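Delta-1-pyrroline-5-carboxylate dehydrogenase, mitochondrial (Mus musculus, PDB 4E3X) catalyses the irreversible NAD+-dependent oxidation of L-glutamate gamma-semialdehyde to L-glutamate, the second step of mitochondrial proline degradation. Local coordinates at residues A163-D168 with T511-G516; E35-F40 with A158-A163; A174-E179 with G533-I538. One frame throughout, in Å; residues are numbered along the deposited sequence.

All three contacts use one long helix, 155-180, of the aldehyde dehydrogenase fold. Along the chain, contact 2 closes before contacts 1 and 3 open, and the segments of those two alternate. Contact 2 lays the N-terminal residues 35-40 on the early turns of the helix. Contact 1 follows, its centre about 9 Å from that of contact 2, and the two share A163. Its partner loop, 511-516, holds the bound proline. Contact 3 lies further along, about 14 Å from contact 1 between centres, and is joined to it by a probable G516-G533 backbone hydrogen bond. Distant parts of the sequence thus meet along one helix, and contact 1 reaches the proline pocket.

Contact 1 of 3, residues A163-D168 with T511-G516. With PRO (proline), chain K.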
ATOM      1  N   ALA B 163     -24.252 -12.162   8.446  1.00  9.02           N
ATOM      2  CA  ALA B 163     -25.145 -11.570   7.471  1.00 10.42           C
ATOM      3  C   ALA B 163     -24.664 -10.167   7.109  1.00  9.78           C
ATOM      4  O   ALA B 163     -23.988  -9.993   6.107  1.00 10.57           O
ATOM      5  CB  ALA B 163     -26.584 -11.559   7.976  1.00 10.92           C
ATOM      6  N   ALA B 164     -24.974  -9.175   7.937  1.00 10.03           N
ATOM      7  CA  ALA B 164     -24.805  -7.783   7.528  1.00  9.64           C
ATOM      8  C   ALA B 164     -23.397  -7.406   7.080  1.00  8.08           C
ATOM      9  O   ALA B 164     -23.228  -6.902   5.981  1.00  8.82           O
ATOM     10  CB  ALA B 164     -25.275  -6.840   8.609  1.00 11.24           C
ATOM     11  N   GLU B 165     -22.385  -7.650   7.906  1.00  8.29           N
ATOM     12  CA  GLU B 165     -21.044  -7.213   7.537  1.00  9.01           C
ATOM     13  C   GLU B 165     -20.518  -7.941   6.304  1.00  7.51           C
ATOM     14  O   GLU B 165     -19.924  -7.321   5.428  1.00  7.91           O
ATOM     15  CB  GLU B 165     -20.063  -7.366   8.697  1.00 10.74           C
ATOM     16  CG  GLU B 165     -18.743  -6.671   8.420  1.00 14.37           C
ATOM     17  CD  GLU B 165     -17.849  -6.609   9.637  1.00 19.59           C
ATOM     18  OE1 GLU B 165     -17.878  -7.559  10.446  1.00 22.84           O
ATOM     19  OE2 GLU B 165     -17.121  -5.605   9.790  1.00 21.57           O
ATOM     20  N   LEU B 166     -20.732  -9.252   6.244  1.00  7.42           N
ATOM     21  CA  LEU B 166     -20.250 -10.043   5.115  1.00  7.71           C
ATOM     22  C   LEU B 166     -20.930  -9.616   3.813  1.00  7.06           C
ATOM     23  O   LEU B 166     -20.281  -9.394   2.788  1.00  7.54           O
ATOM     24  CB  LEU B 166     -20.493 -11.528   5.384  1.00  7.97           C
ATOM     25  CG  LEU B 166     -20.060 -12.448   4.242  1.00  9.94           C
ATOM     26  CD1 LEU B 166     -18.615 -12.183   3.853  1.00 11.12           C
ATOM     27  CD2 LEU B 166     -20.244 -13.897   4.659  1.00 11.20           C
ATOM     28  N   ILE B 167     -22.248  -9.488   3.874  1.00  6.96           N
ATOM     29  CA  ILE B 167     -23.017  -9.007   2.739  1.00  8.00           C
ATOM     30  C   ILE B 167     -22.528  -7.621   2.299  1.00  7.57           C
ATOM     31  O   ILE B 167     -22.320  -7.372   1.104  1.00  7.54           O
ATOM     32  CB  ILE B 167     -24.518  -8.962   3.088  1.00  7.92           C
ATOM     33  CG1 ILE B 167     -25.088 -10.383   3.193  1.00  8.27           C
ATOM     34  CG2 ILE B 167     -25.302  -8.158   2.065  1.00  8.83           C
ATOM     35  CD1 ILE B 167     -26.425 -10.430   3.930  1.00  8.97           C
ATOM     36  N   ASP B 168     -22.306  -6.734   3.265  1.00  6.50           N
ATOM     37  CA  ASP B 168     -21.825  -5.389   2.950  1.00  7.22           C
ATOM     38  C   ASP B 168     -20.424  -5.398   2.325  1.00  6.62           C
ATOM     39  O   ASP B 168     -20.165  -4.645   1.385  1.00  6.94           O
ATOM     40  CB  ASP B 168     -21.828  -4.489   4.188  1.00  7.22           C
ATOM     41  CG  ASP B 168     -23.236  -4.086   4.642  1.00  8.79           C
ATOM     42  OD1 ASP B 168     -24.207  -4.295   3.892  1.00  8.88           O
ATOM     43  OD2 ASP B 168     -23.356  -3.537   5.761  1.00  9.73           O
ATOM     44  N   THR B 511     -17.084  -0.443  19.485  1.00  8.70           N
ATOM     45  CA  THR B 511     -17.292  -1.591  18.599  1.00  9.45           C
ATOM     46  C   THR B 511     -18.363  -1.290  17.564  1.00 10.46           C
ATOM     47  O   THR B 511     -19.058  -0.282  17.655  1.00 11.44           O
ATOM     48  CB  THR B 511     -17.765  -2.820  19.382  1.00  9.96           C
ATOM     49  OG1 THR B 511     -18.983  -2.505  20.065  1.00  9.52           O
ATOM     50  CG2 THR B 511     -16.717  -3.263  20.382  1.00 10.23           C
ATOM     51  N   GLY B 512     -18.499  -2.176  16.583  1.00 11.07           N
ATOM     52  CA  GLY B 512     -19.623  -2.130  15.665  1.00 11.68           C
ATOM     53  C   GLY B 512     -19.456  -1.246  14.448  1.00 12.02           C
ATOM     54  O   GLY B 512     -20.423  -0.639  13.989  1.00 13.23           O
ATOM     55  N   SER B 513     -18.243  -1.173  13.913  1.00 10.71           N
ATOM     56  CA  SER B 513     -18.051  -0.450  12.664  1.00 10.54           C
ATOM     57  C   SER B 513     -18.924  -1.055  11.569  1.00 10.47           C
ATOM     58  O   SER B 513     -19.157  -2.266  11.524  1.00 12.01           O
ATOM     59  CB  SER B 513     -16.586  -0.467  12.233  1.00 11.35           C
ATOM     60  OG  SER B 513     -16.167  -1.786  11.918  1.00 11.45           O
ATOM     61  N   VAL B 514     -19.417  -0.190  10.695  1.00  9.56           N
ATOM     62  CA  VAL B 514     -20.281  -0.606   9.609  1.00  9.53           C
ATOM     63  C   VAL B 514     -19.613  -0.288   8.273  1.00  9.33           C
ATOM     64  O   VAL B 514     -19.112   0.817   8.056  1.00  8.95           O
ATOM     65  CB  VAL B 514     -21.651   0.081   9.723  1.00 10.13           C
ATOM     66  CG1 VAL B 514     -22.497  -0.189   8.485  1.00 10.35           C
ATOM     67  CG2 VAL B 514     -22.372  -0.397  10.980  1.00 11.05           C
ATOM     68  N   VAL B 515     -19.597  -1.272   7.385  1.00  8.66           N
ATOM     69  CA  VAL B 515     -18.978  -1.126   6.074  1.00  9.02           C
ATOM     70  C   VAL B 515     -19.548   0.083   5.330  1.00  8.52           C
ATOM     71  O   VAL B 515     -20.762   0.307   5.320  1.00 10.00           O
ATOM     72  CB  VAL B 515     -19.163  -2.412   5.249  1.00 10.22           C
ATOM     73  CG1 VAL B 515     -18.766  -2.202   3.796  1.00 11.15           C
ATOM     74  CG2 VAL B 515     -18.363  -3.541   5.871  1.00 11.05           C
ATOM     75  N   GLY B 516     -18.665   0.881   4.736  1.00  9.23           N
ATOM     76  CA  GLY B 516     -19.090   2.055   3.995  1.00 10.17           C
ATOM     77  C   GLY B 516     -19.378   3.260   4.873  1.00 10.29           C
ATOM     78  O   GLY B 516     -19.586   4.359   4.369  1.00 12.05           O
TER
HETATM   79  N   PRO K 603     -15.237  -4.532  12.737  1.00 21.92           N
HETATM   80  CA  PRO K 603     -15.590  -5.026  14.069  1.00 21.10           C
HETATM   81  C   PRO K 603     -15.996  -3.905  15.020  1.00 18.40           C
HETATM   82  O   PRO K 603     -15.828  -2.714  14.736  1.00 13.90           O
HETATM   83  CB  PRO K 603     -14.294  -5.683  14.538  1.00 22.31           C
HETATM   84  CG  PRO K 603     -13.712  -6.230  13.281  1.00 22.51           C
HETATM   85  CD  PRO K 603     -14.067  -5.241  12.186  1.00 22.45           C
HETATM   86  OXT PRO K 603     -16.513  -4.178  16.105  1.00 20.09           O
HETATM   87  O   HOH W   1     -16.275  -3.089   9.430  1.00 19.05           O
HETATM   88  O   HOH W   2     -21.369  -3.583   7.788  1.00 11.91           O
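V515 sets its side chain against one flank of helix 155-180, on D168 and E165. Its CB lies 3.5 Å from D168 CB. With CG1 anti to the backbone N (chi1 169°), CG1 packs on D168 CB, and CG2, anti to the carbonyl carbon, comes 4.1 Å from E165 CG. The E165 and V515 side chains cross at about a right angle.

The polar link between the segments runs through two waters. One donates to E165 OE2 (2.7 Å) and also to S513 OG. The second donates to D168 OD2 and accepts from V515 N at 2.9 Å. D168 has further partners: E35 N bonds to OD1 and N34 to OD2.

The bound proline is gripped by its carboxylate. G512 N meets PRO OXT at 2.9 Å in a nearly straight bond (175°). S513 N and S513 OG both reach PRO O, each at 3.0 Å. S513 is a substrate-binding residue, so the proline probably marks where the substrate's carboxylate sits. E165 also lines this pocket.

The loop 511-516 runs between strands 503-506 and 523-524. Helix 121-136 covers L166 and I167 of the long helix, and G516 makes backbone hydrogen bonds to the second subunit.

Contact 2 of 3, residues E35-F40 with A158-A163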
ATOM      1  N   GLU B  35     -26.913  -3.622   4.195  1.00  7.93           N
ATOM      2  CA  GLU B  35     -27.897  -4.656   4.481  1.00  8.95           C
ATOM      3  C   GLU B  35     -28.612  -4.341   5.795  1.00  9.88           C
ATOM      4  O   GLU B  35     -27.970  -4.156   6.825  1.00 10.08           O
ATOM      5  CB  GLU B  35     -27.205  -6.014   4.578  1.00  8.70           C
ATOM      6  CG  GLU B  35     -28.152  -7.161   4.896  1.00  9.57           C
ATOM      7  CD  GLU B  35     -29.035  -7.560   3.721  1.00  9.54           C
ATOM      8  OE1 GLU B  35     -28.810  -7.075   2.590  1.00 10.34           O
ATOM      9  OE2 GLU B  35     -29.955  -8.379   3.930  1.00  9.77           O
ATOM     10  N   PRO B  36     -29.950  -4.244   5.763  1.00 10.36           N
ATOM     11  CA  PRO B  36     -30.656  -3.945   7.015  1.00 11.48           C
ATOM     12  C   PRO B  36     -30.514  -5.044   8.067  1.00 10.69           C
ATOM     13  O   PRO B  36     -30.529  -6.233   7.752  1.00 12.05           O
ATOM     14  CB  PRO B  36     -32.121  -3.822   6.572  1.00 12.08           C
ATOM     15  CG  PRO B  36     -32.044  -3.411   5.126  1.00 12.13           C
ATOM     16  CD  PRO B  36     -30.845  -4.162   4.592  1.00 10.96           C
ATOM     17  N   ILE B  37     -30.365  -4.625   9.318  1.00 11.86           N
ATOM     18  CA  ILE B  37     -30.295  -5.540  10.450  1.00 12.19           C
ATOM     19  C   ILE B  37     -31.703  -5.967  10.840  1.00 12.34           C
ATOM     20  O   ILE B  37     -32.576  -5.124  11.064  1.00 12.54           O
ATOM     21  CB  ILE B  37     -29.613  -4.860  11.654  1.00 13.30           C
ATOM     22  CG1 ILE B  37     -28.184  -4.467  11.298  1.00 14.77           C
ATOM     23  CG2 ILE B  37     -29.604  -5.782  12.855  1.00 13.08           C
ATOM     24  CD1 ILE B  37     -27.318  -5.659  11.086  1.00 16.34           C
ATOM     25  N   LEU B  38     -31.932  -7.276  10.898  1.00 11.89           N
ATOM     26  CA  LEU B  38     -33.253  -7.800  11.240  1.00 13.55           C
ATOM     27  C   LEU B  38     -33.451  -7.849  12.750  1.00 14.45           C
ATOM     28  O   LEU B  38     -32.482  -7.875  13.507  1.00 15.08           O
ATOM     29  CB  LEU B  38     -33.452  -9.193  10.635  1.00 14.00           C
ATOM     30  CG  LEU B  38     -33.178  -9.312   9.135  1.00 15.53           C
ATOM     31  CD1 LEU B  38     -33.483 -10.720   8.634  1.00 15.79           C
ATOM     32  CD2 LEU B  38     -33.974  -8.281   8.353  1.00 15.60           C
ATOM     33  N   ALA B  39     -34.710  -7.873  13.181  1.00 14.71           N
ATOM     34  CA  ALA B  39     -35.038  -7.765  14.606  1.00 15.36           C
ATOM     35  C   ALA B  39     -35.222  -9.106  15.319  1.00 14.65           C
ATOM     36  O   ALA B  39     -35.041  -9.187  16.532  1.00 15.58           O
ATOM     37  CB  ALA B  39     -36.277  -6.898  14.800  1.00 16.35           C
ATOM     38  N   PHE B  40     -35.607 -10.141  14.575  1.00 13.74           N
ATOM     39  CA  PHE B  40     -35.847 -11.474  15.133  1.00 13.79           C
ATOM     40  C   PHE B  40     -36.877 -11.477  16.260  1.00 13.90           C
ATOM     41  O   PHE B  40     -36.770 -12.254  17.208  1.00 14.89           O
ATOM     42  CB  PHE B  40     -34.533 -12.126  15.590  1.00 14.19           C
ATOM     43  CG  PHE B  40     -33.542 -12.307  14.477  1.00 14.40           C
ATOM     44  CD1 PHE B  40     -33.471 -13.498  13.775  1.00 14.89           C
ATOM     45  CD2 PHE B  40     -32.703 -11.271  14.110  1.00 14.03           C
ATOM     46  CE1 PHE B  40     -32.572 -13.648  12.735  1.00 15.50           C
ATOM     47  CE2 PHE B  40     -31.808 -11.417  13.075  1.00 15.00           C
ATOM     48  CZ  PHE B  40     -31.743 -12.606  12.387  1.00 14.88           C
ATOM     49  N   ALA B 158     -24.376 -12.681  15.601  1.00  8.56           N
ATOM     50  CA  ALA B 158     -24.259 -13.419  14.349  1.00  8.88           C
ATOM     51  C   ALA B 158     -24.833 -12.593  13.198  1.00  8.61           C
ATOM     52  O   ALA B 158     -24.252 -12.527  12.115  1.00  8.94           O
ATOM     53  CB  ALA B 158     -24.966 -14.743  14.461  1.00  9.40           C
ATOM     54  N   GLU B 159     -25.972 -11.954  13.448  1.00  9.20           N
ATOM     55  CA  GLU B 159     -26.658 -11.155  12.438  1.00  9.81           C
ATOM     56  C   GLU B 159     -25.810 -10.007  11.906  1.00  9.50           C
ATOM     57  O   GLU B 159     -25.745  -9.793  10.697  1.00 11.34           O
ATOM     58  CB  GLU B 159     -27.989 -10.627  12.986  1.00 11.32           C
ATOM     59  CG  GLU B 159     -28.594  -9.471  12.203  1.00 11.75           C
ATOM     60  CD  GLU B 159     -29.237  -9.881  10.882  1.00 13.22           C
ATOM     61  OE1 GLU B 159     -29.151 -11.065  10.489  1.00 13.12           O
ATOM     62  OE2 GLU B 159     -29.840  -8.999  10.238  1.00 13.81           O
ATOM     63  N   ILE B 160     -25.159  -9.269  12.797  1.00  9.75           N
ATOM     64  CA  ILE B 160     -24.349  -8.143  12.345  1.00 10.69           C
ATOM     65  C   ILE B 160     -23.070  -8.572  11.637  1.00  9.84           C
ATOM     66  O   ILE B 160     -22.480  -7.778  10.912  1.00 10.50           O
ATOM     67  CB  ILE B 160     -24.022  -7.139  13.473  1.00 13.86           C
ATOM     68  CG1 ILE B 160     -23.069  -7.744  14.506  1.00 13.68           C
ATOM     69  CG2 ILE B 160     -25.303  -6.616  14.113  1.00 14.76           C
ATOM     70  CD1 ILE B 160     -22.701  -6.781  15.628  1.00 15.26           C
ATOM     71  N   ASP B 161     -22.677  -9.830  11.835  1.00  9.07           N
ATOM     72  CA  ASP B 161     -21.429 -10.377  11.310  1.00  7.91           C
ATOM     73  C   ASP B 161     -21.660 -11.208  10.040  1.00  7.61           C
ATOM     74  O   ASP B 161     -21.370 -10.755   8.927  1.00  8.57           O
ATOM     75  CB  ASP B 161     -20.760 -11.219  12.414  1.00  8.34           C
ATOM     76  CG  ASP B 161     -19.591 -12.067  11.916  1.00  8.32           C
ATOM     77  OD1 ASP B 161     -19.045 -11.775  10.834  1.00  9.15           O
ATOM     78  OD2 ASP B 161     -19.217 -13.033  12.626  1.00  8.02           O
ATOM     79  N   ALA B 162     -22.165 -12.430  10.212  1.00  8.78           N
ATOM     80  CA  ALA B 162     -22.273 -13.386   9.105  1.00 10.04           C
ATOM     81  C   ALA B 162     -23.259 -12.942   8.042  1.00  9.75           C
ATOM     82  O   ALA B 162     -23.139 -13.321   6.877  1.00 10.45           O
ATOM     83  CB  ALA B 162     -22.647 -14.763   9.625  1.00 10.39           C
ATOM     84  N   ALA B 163     -24.252 -12.162   8.446  1.00  9.02           N
ATOM     85  CA  ALA B 163     -25.145 -11.570   7.471  1.00 10.42           C
ATOM     86  C   ALA B 163     -24.664 -10.167   7.109  1.00  9.78           C
ATOM     87  O   ALA B 163     -23.988  -9.993   6.107  1.00 10.57           O
ATOM     88  CB  ALA B 163     -26.584 -11.559   7.976  1.00 10.92           C
TER
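E159 reaches out from helix 155-180 to the backbone of L38, in the N-terminal loop that precedes helix 45-55. The site belongs to the aldehyde dehydrogenase fold. Here the long helix widens into a pi-type turn at 159-163.

E159 is the side chain at the centre of the contact. Its CG is anti to the backbone N (chi1 163°), and the chain then bends at chi2. This brings the carboxylate up to the loop between I37, L38 and F40. L38 N donates to E159 OE2 at 2.8 Å in an almost straight bond. The donor approaches from above the carboxylate plane, 38° out of it. R140 forms a salt bridge to the same oxygen, so OE2 has two strong partners.

F40 turns its ring edge to the carboxylate. The two planes are 79° apart. E159 CD lies in the plane of the ring, 3.7 Å from F40 CE2, and E159 OE1 is 3.6 Å from F40 CZ. The electropositive C-H edge probably suits the carboxylate.

L38 crosses E159 at about a right angle, its CG 3.5 Å from OE2. I37 runs past E159 in the opposite direction, with I37 CG2 3.9 Å from E159 CG. Near this site E35 pairs with R171 of the long helix and with R140 of helix 140-151, so charge links the loop to both helices. Sharing R140 probably eases the proximity of the two glutamates, E35 and E159. At the exposed I37, the contact with I160 is apolar and the side chains cross obliquely: I37 CD1 lies 3.8 Å from I160 CG2.

Contact 3 of 3, residues A174-E179 with G533-I538; sequences AKFAVE and GGPHYI
The F176 ring carries P535 on one face. P535 CA sits 3.5 Å above the F176 ring plane, over its centre, and its direction from the centroid is only 7° off the ring normal. This is a CH-pi contact made by the proline backbone carbon. P535 CB continues the packing toward F176 CE1, at 3.9 Å. At the F176 edge, near the ring plane, lies the carbonyl oxygen of G533. G534 O comes obliquely, 3.3 Å from F176 CE2. A second ring meets the same proline: P535 CG lies over the centre of the H536 ring, 3.9 Å above its plane.

I538 packs its CD1 methyl on the helix backbone and side chains. Its CG1 stands between the backbone N and the carbonyl carbon (chi1 52°), and the chain then extends to put CD1 on the helix. I538 CD1 is 3.5 Å from A177 N. The same methyl also touches F176 CB at 3.8 Å and, a little further off, A177 CB.

The contact is plain packing of the loop 533-538, which enters a 3-10 segment at 537, against helix 155-180. Strand 542-550 follows in the chain. Helix 121-136 lies against A174, A177 and V178. Helix 213-225 takes up Y537 and also touches A177. P535 and H536 pack on E183 and Y197 of the second subunit, so the loop also borders the dimer interface.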
ATOM      1  N   ALA B 174     -17.660  -4.748  -4.372  1.00  6.56           N
ATOM      2  CA  ALA B 174     -18.056  -4.822  -5.778  1.00  7.56           C
ATOM      3  C   ALA B 174     -18.260  -3.424  -6.365  1.00  7.77           C
ATOM      4  O   ALA B 174     -17.781  -3.129  -7.460  1.00  8.52           O
ATOM      5  CB  ALA B 174     -19.312  -5.654  -5.940  1.00  8.59           C
ATOM      6  N   LYS B 175     -18.969  -2.558  -5.640  1.00  7.90           N
ATOM      7  CA  LYS B 175     -19.137  -1.179  -6.089  1.00  8.41           C
ATOM      8  C   LYS B 175     -17.795  -0.474  -6.249  1.00  8.22           C
ATOM      9  O   LYS B 175     -17.531   0.132  -7.288  1.00  8.77           O
ATOM     10  CB  LYS B 175     -20.022  -0.391  -5.118  1.00  9.48           C
ATOM     11  CG  LYS B 175     -20.116   1.100  -5.433  1.00 10.29           C
ATOM     12  CD  LYS B 175     -20.784   1.875  -4.305  1.00 11.59           C
ATOM     13  CE  LYS B 175     -20.853   3.367  -4.619  1.00 12.81           C
ATOM     14  NZ  LYS B 175     -21.749   3.645  -5.780  1.00 12.75           N
ATOM     15  N   PHE B 176     -16.941  -0.568  -5.231  1.00  7.89           N
ATOM     16  CA  PHE B 176     -15.653   0.112  -5.266  1.00  8.35           C
ATOM     17  C   PHE B 176     -14.818  -0.370  -6.455  1.00  7.70           C
ATOM     18  O   PHE B 176     -14.172   0.426  -7.138  1.00  8.76           O
ATOM     19  CB  PHE B 176     -14.883  -0.117  -3.962  1.00  9.09           C
ATOM     20  CG  PHE B 176     -15.558   0.443  -2.731  1.00 10.04           C
ATOM     21  CD1 PHE B 176     -16.314   1.603  -2.792  1.00 11.15           C
ATOM     22  CD2 PHE B 176     -15.427  -0.200  -1.507  1.00 10.70           C
ATOM     23  CE1 PHE B 176     -16.922   2.112  -1.646  1.00 12.57           C
ATOM     24  CE2 PHE B 176     -16.024   0.298  -0.365  1.00 11.59           C
ATOM     25  CZ  PHE B 176     -16.784   1.447  -0.437  1.00 11.79           C
ATOM     26  N   ALA B 177     -14.853  -1.672  -6.713  1.00  8.00           N
ATOM     27  CA  ALA B 177     -14.063  -2.258  -7.799  1.00  8.20           C
ATOM     28  C   ALA B 177     -14.583  -1.891  -9.192  1.00  9.07           C
ATOM     29  O   ALA B 177     -13.804  -1.536 -10.080  1.00  9.88           O
ATOM     30  CB  ALA B 177     -13.979  -3.757  -7.642  1.00  7.76           C
ATOM     31  N   VAL B 178     -15.895  -1.980  -9.387  1.00  9.80           N
ATOM     32  CA  VAL B 178     -16.472  -1.615 -10.672  1.00 10.70           C
ATOM     33  C   VAL B 178     -16.202  -0.138 -10.973  1.00 10.72           C
ATOM     34  O   VAL B 178     -15.842   0.229 -12.100  1.00 12.39           O
ATOM     35  CB  VAL B 178     -17.987  -1.929 -10.708  1.00 12.42           C
ATOM     36  CG1 VAL B 178     -18.684  -1.185 -11.845  1.00 14.57           C
ATOM     37  CG2 VAL B 178     -18.210  -3.438 -10.806  1.00 13.60           C
ATOM     38  N   GLU B 179     -16.326   0.706  -9.954  1.00 10.07           N
ATOM     39  CA  GLU B 179     -16.167   2.137 -10.156  1.00 12.15           C
ATOM     40  C   GLU B 179     -14.698   2.546 -10.261  1.00 11.76           C
ATOM     41  O   GLU B 179     -14.393   3.545 -10.902  1.00 13.24           O
ATOM     42  CB  GLU B 179     -16.945   2.916  -9.089  1.00 13.39           C
ATOM     43  CG  GLU B 179     -18.451   2.653  -9.223  1.00 13.47           C
ATOM     44  CD  GLU B 179     -19.326   3.398  -8.231  1.00 15.15           C
ATOM     45  OE1 GLU B 179     -18.802   4.136  -7.371  1.00 16.13           O
ATOM     46  OE2 GLU B 179     -20.560   3.227  -8.314  1.00 15.30           O
ATOM     47  N   GLY B 533     -13.596  -2.061   4.393  1.00  8.42           N
ATOM     48  CA  GLY B 533     -14.836  -1.358   4.649  1.00  9.48           C
ATOM     49  C   GLY B 533     -14.871   0.010   3.991  1.00  8.35           C
ATOM     50  O   GLY B 533     -15.926   0.648   3.916  1.00  9.25           O
ATOM     51  N   GLY B 534     -13.712   0.475   3.528  1.00  7.82           N
ATOM     52  CA  GLY B 534     -13.631   1.713   2.773  1.00  8.89           C
ATOM     53  C   GLY B 534     -13.242   1.489   1.324  1.00  9.27           C
ATOM     54  O   GLY B 534     -12.955   0.365   0.912  1.00  9.57           O
ATOM     55  N   PRO B 535     -13.203   2.573   0.546  1.00  9.84           N
ATOM     56  CA  PRO B 535     -13.047   2.518  -0.909  1.00 10.86           C
ATOM     57  C   PRO B 535     -11.618   2.245  -1.382  1.00 10.46           C
ATOM     58  O   PRO B 535     -11.410   2.004  -2.567  1.00 12.59           O
ATOM     59  CB  PRO B 535     -13.496   3.918  -1.346  1.00 12.03           C
ATOM     60  CG  PRO B 535     -13.134   4.788  -0.181  1.00 12.22           C
ATOM     61  CD  PRO B 535     -13.417   3.951   1.032  1.00 11.24           C
ATOM     62  N   HIS B 536     -10.647   2.279  -0.479  1.00  8.94           N
ATOM     63  CA  HIS B 536      -9.248   2.166  -0.884  1.00  9.31           C
ATOM     64  C   HIS B 536      -8.631   0.796  -0.635  1.00  9.31           C
ATOM     65  O   HIS B 536      -7.564   0.483  -1.163  1.00 10.32           O
ATOM     66  CB  HIS B 536      -8.420   3.238  -0.178  1.00 10.00           C
ATOM     67  CG  HIS B 536      -8.918   4.624  -0.417  1.00 10.78           C
ATOM     68  ND1 HIS B 536      -9.284   5.468   0.608  1.00 11.85           N
ATOM     69  CD2 HIS B 536      -9.121   5.311  -1.564  1.00 12.17           C
ATOM     70  CE1 HIS B 536      -9.694   6.616   0.102  1.00 11.64           C
ATOM     71  NE2 HIS B 536      -9.605   6.548  -1.215  1.00 11.86           N
ATOM     72  N   TYR B 537      -9.292  -0.012   0.187  1.00  8.12           N
ATOM     73  CA  TYR B 537      -8.776  -1.334   0.544  1.00  7.89           C
ATOM     74  C   TYR B 537      -8.417  -2.180  -0.675  1.00  7.63           C
ATOM     75  O   TYR B 537      -7.363  -2.824  -0.695  1.00  7.49           O
ATOM     76  CB  TYR B 537      -9.823  -2.049   1.380  1.00  8.23           C
ATOM     77  CG  TYR B 537      -9.452  -3.426   1.875  1.00  8.62           C
ATOM     78  CD1 TYR B 537      -8.435  -3.599   2.806  1.00  9.33           C
ATOM     79  CD2 TYR B 537     -10.156  -4.547   1.451  1.00  8.80           C
ATOM     80  CE1 TYR B 537      -8.116  -4.854   3.292  1.00 10.00           C
ATOM     81  CE2 TYR B 537      -9.845  -5.811   1.928  1.00  9.30           C
ATOM     82  CZ  TYR B 537      -8.829  -5.957   2.856  1.00 10.34           C
ATOM     83  OH  TYR B 537      -8.527  -7.211   3.345  1.00 11.69           O
ATOM     84  N   ILE B 538      -9.277  -2.171  -1.690  1.00  7.83           N
ATOM     85  CA  ILE B 538      -9.061  -3.006  -2.870  1.00  7.83           C
ATOM     86  C   ILE B 538      -7.783  -2.636  -3.622  1.00  7.88           C
ATOM     87  O   ILE B 538      -7.234  -3.463  -4.351  1.00  7.77           O
ATOM     88  CB  ILE B 538     -10.254  -2.984  -3.850  1.00  8.75           C
ATOM     89  CG1 ILE B 538     -10.644  -1.543  -4.187  1.00 10.00           C
ATOM     90  CG2 ILE B 538     -11.429  -3.785  -3.292  1.00  9.54           C
ATOM     91  CD1 ILE B 538     -11.618  -1.439  -5.335  1.00  9.64           C
TER